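PDB 3SC4: short chain dehydrogenase (A0QTM2 homolog) from Mycobacterium thermoresistibile, which probably acts as an NAD(P)-dependent oxidoreductase of the short-chain dehydrogenase family, on a substrate not yet established. Local coordinates for residues K10-S15 with A24-V29. Residues are numbered along the deposited sequence; the frame is centred on the assembly and turned at random.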
ATOM      1  N   LYS B  10      29.588  -1.656  13.408  1.00 37.87           N
ATOM      2  CA  LYS B  10      28.383  -1.030  12.931  1.00 36.18           C
ATOM      3  C   LYS B  10      27.188  -1.553  13.731  1.00 34.07           C
ATOM      4  O   LYS B  10      27.263  -2.627  14.344  1.00 34.27           O
ATOM      5  CB  LYS B  10      28.245  -1.262  11.427  1.00 35.64           C
ATOM      6  CG  LYS B  10      29.447  -0.687  10.648  1.00 39.34           C
ATOM      7  CD  LYS B  10      29.051   0.211   9.453  1.00 41.31           C
ATOM      8  CE  LYS B  10      30.249   0.997   8.875  1.00 42.68           C
ATOM      9  NZ  LYS B  10      30.852   1.967   9.870  1.00 45.44           N
ATOM     10  N   THR B  11      26.111  -0.771  13.758  1.00 31.67           N
ATOM     11  CA  THR B  11      24.934  -1.102  14.536  1.00 29.87           C
ATOM     12  C   THR B  11      23.722  -1.338  13.651  1.00 27.70           C
ATOM     13  O   THR B  11      23.385  -0.487  12.848  1.00 27.03           O
ATOM     14  CB  THR B  11      24.624   0.019  15.513  1.00 30.39           C
ATOM     15  OG1 THR B  11      25.683   0.093  16.472  1.00 31.64           O
ATOM     16  CG2 THR B  11      23.319  -0.246  16.247  1.00 29.08           C
ATOM     17  N   MET B  12      23.068  -2.488  13.819  1.00 26.46           N
ATOM     18  CA  MET B  12      21.812  -2.808  13.127  1.00 25.17           C
ATOM     19  C   MET B  12      20.584  -2.813  14.033  1.00 24.64           C
ATOM     20  O   MET B  12      20.619  -3.363  15.130  1.00 25.16           O
ATOM     21  CB  MET B  12      21.899  -4.181  12.477  1.00 24.93           C
ATOM     22  CG  MET B  12      20.595  -4.638  11.816  1.00 24.67           C
ATOM     23  SD  MET B  12      20.879  -5.902  10.565  1.00 26.72           S
ATOM     24  CE  MET B  12      21.057  -7.356  11.552  1.00 20.70           C
ATOM     25  N   PHE B  13      19.497  -2.216  13.548  1.00 23.82           N
ATOM     26  CA  PHE B  13      18.176  -2.352  14.147  1.00 23.27           C
ATOM     27  C   PHE B  13      17.311  -3.233  13.244  1.00 22.23           C
ATOM     28  O   PHE B  13      17.079  -2.895  12.092  1.00 22.11           O
ATOM     29  CB  PHE B  13      17.510  -0.994  14.311  1.00 22.88           C
ATOM     30  CG  PHE B  13      16.239  -1.044  15.132  1.00 23.92           C
ATOM     31  CD1 PHE B  13      16.279  -0.904  16.522  1.00 23.48           C
ATOM     32  CD2 PHE B  13      15.010  -1.244  14.523  1.00 22.16           C
ATOM     33  CE1 PHE B  13      15.122  -0.951  17.271  1.00 23.51           C
ATOM     34  CE2 PHE B  13      13.849  -1.307  15.269  1.00 22.41           C
ATOM     35  CZ  PHE B  13      13.904  -1.143  16.655  1.00 22.88           C
ATOM     36  N   ILE B  14      16.819  -4.344  13.763  1.00 21.83           N
ATOM     37  CA  ILE B  14      16.048  -5.264  12.945  1.00 21.21           C
ATOM     38  C   ILE B  14      14.719  -5.610  13.614  1.00 21.47           C
ATOM     39  O   ILE B  14      14.678  -5.937  14.800  1.00 21.43           O
ATOM     40  CB  ILE B  14      16.871  -6.534  12.566  1.00 21.33           C
ATOM     41  CG1 ILE B  14      16.076  -7.425  11.613  1.00 21.28           C
ATOM     42  CG2 ILE B  14      17.318  -7.305  13.786  1.00 19.92           C
ATOM     43  CD1 ILE B  14      16.871  -8.611  11.083  1.00 20.68           C
ATOM     44  N   SER B  15      13.632  -5.445  12.857  1.00 21.26           N
ATOM     45  CA  SER B  15      12.320  -5.889  13.280  1.00 21.78           C
ATOM     46  C   SER B  15      12.234  -7.362  12.927  1.00 22.31           C
ATOM     47  O   SER B  15      12.620  -7.801  11.826  1.00 22.49           O
ATOM     48  CB  SER B  15      11.195  -5.122  12.598  1.00 21.00           C
ATOM     49  OG  SER B  15      11.140  -5.438  11.214  1.00 19.82           O
ATOM     50  N   ALA B  24      18.959 -15.263  10.464  1.00 21.13           N
ATOM     51  CA  ALA B  24      20.148 -15.506   9.612  1.00 21.13           C
ATOM     52  C   ALA B  24      20.829 -14.209   9.197  1.00 21.30           C
ATOM     53  O   ALA B  24      22.039 -14.172   9.052  1.00 22.68           O
ATOM     54  CB  ALA B  24      19.811 -16.357   8.385  1.00 19.73           C
ATOM     55  N   ILE B  25      20.058 -13.148   8.990  1.00 21.21           N
ATOM     56  CA  ILE B  25      20.625 -11.846   8.622  1.00 21.26           C
ATOM     57  C   ILE B  25      21.367 -11.275   9.815  1.00 22.52           C
ATOM     58  O   ILE B  25      22.521 -10.866   9.692  1.00 23.13           O
ATOM     59  CB  ILE B  25      19.551 -10.854   8.122  1.00 20.35           C
ATOM     60  CG1 ILE B  25      19.079 -11.281   6.730  1.00 19.99           C
ATOM     61  CG2 ILE B  25      20.089  -9.414   8.036  1.00 18.72           C
ATOM     62  CD1 ILE B  25      17.721 -10.757   6.336  1.00 17.94           C
ATOM     63  N   ALA B  26      20.697 -11.257  10.958  1.00 22.98           N
ATOM     64  CA  ALA B  26      21.302 -10.847  12.212  1.00 24.30           C
ATOM     65  C   ALA B  26      22.620 -11.588  12.455  1.00 25.74           C
ATOM     66  O   ALA B  26      23.639 -10.967  12.729  1.00 26.56           O
ATOM     67  CB  ALA B  26      20.337 -11.086  13.353  1.00 24.04           C
ATOM     68  N   LYS B  27      22.612 -12.903  12.320  1.00 26.11           N
ATOM     69  CA  LYS B  27      23.834 -13.685  12.537  1.00 27.87           C
ATOM     70  C   LYS B  27      24.956 -13.288  11.579  1.00 28.42           C
ATOM     71  O   LYS B  27      26.098 -13.092  11.990  1.00 29.35           O
ATOM     72  CB  LYS B  27      23.543 -15.197  12.478  1.00 28.28           C
ATOM     73  CG  LYS B  27      23.023 -15.757  13.836  1.00 29.88           C
ATOM     74  CD  LYS B  27      22.186 -17.025  13.724  1.00 31.55           C
ATOM     75  CE  LYS B  27      23.011 -18.319  13.712  1.00 33.19           C
ATOM     76  NZ  LYS B  27      22.093 -19.489  13.470  1.00 32.09           N
ATOM     77  N   ARG B  28      24.631 -13.116  10.305  1.00 28.36           N
ATOM     78  CA  ARG B  28      25.658 -12.764   9.329  1.00 28.96           C
ATOM     79  C   ARG B  28      26.308 -11.434   9.642  1.00 29.19           C
ATOM     80  O   ARG B  28      27.517 -11.290   9.547  1.00 30.38           O
ATOM     81  CB  ARG B  28      25.080 -12.707   7.935  1.00 28.45           C
ATOM     82  CG  ARG B  28      26.107 -12.430   6.869  1.00 30.75           C
ATOM     83  CD  ARG B  28      27.031 -13.618   6.677  1.00 33.27           C
ATOM     84  NE  ARG B  28      27.778 -13.478   5.432  1.00 35.95           N
ATOM     85  CZ  ARG B  28      28.939 -12.842   5.303  1.00 38.45           C
ATOM     86  NH1 ARG B  28      29.546 -12.248   6.344  1.00 38.65           N
ATOM     87  NH2 ARG B  28      29.500 -12.813   4.108  1.00 39.51           N
ATOM     88  N   VAL B  29      25.495 -10.463  10.012  1.00 28.70           N
ATOM     89  CA  VAL B  29      25.998  -9.139  10.340  1.00 28.85           C
ATOM     90  C   VAL B  29      26.798  -9.193  11.648  1.00 29.86           C
ATOM     91  O   VAL B  29      27.850  -8.593  11.756  1.00 30.70           O
ATOM     92  CB  VAL B  29      24.838  -8.125  10.414  1.00 27.97           C
ATOM     93  CG1 VAL B  29      25.338  -6.779  10.864  1.00 27.78           C
ATOM     94  CG2 VAL B  29      24.165  -8.028   9.045  1.00 25.67           C
TER
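The amide of Val29 donates to the carbonyl oxygen of Ile25, Val29 N to Ile25 O 3.0 Å, and this helical turn sets both side chains on the face of helix 20-30 that receives Met12. The arrangement is the first strand-to-helix packing of a Rossmann fold: strand 11-15, between strands 35-40 and 96-99 of a parallel sheet, leads through a turn into helix 20-30, which lies back along it before the chain enters strand 35-40. The short axes run almost exactly antiparallel, at 172°, and come within 10.2 Å. In this family the turn between strand and helix is the glycine-rich segment that usually holds the cofactor's pyrophosphate.

No hydrogen bond crosses the interface; apolar side chains close it. Met12 reaches straight out from the strand with CG anti to its backbone nitrogen (chi1 176°), then bends at its last torsion (chi3 80°). Its terminal methyl is thus brought against the helix backbone, with Met12 CE 3.6 Å from Ala26 CA. Ile25 and Val29, one turn apart, flank this methyl along the helix: Ile25 offers its CG2 branch, 4.2 Å from Met12 CE. Farther along the strand, Ile14 also faces the helix, more loosely, with its CD1 4.5 Å from Ile25 CG2.

The alternation of the strand sends Thr11 and Phe13 to the other face of the sheet, where both touch helix 77-91. At the strand's end Ser15 OG is hydrogen-bonded to the backbone amides of Asn100 and Ala101. On the helix's outer side, Lys27 pairs with Glu59 in a salt bridge. Val29 crosses the methionine chain at a slant, its CG2 lying 4.0 Å from Met12 CE and 4.2 Å from Met12 SD.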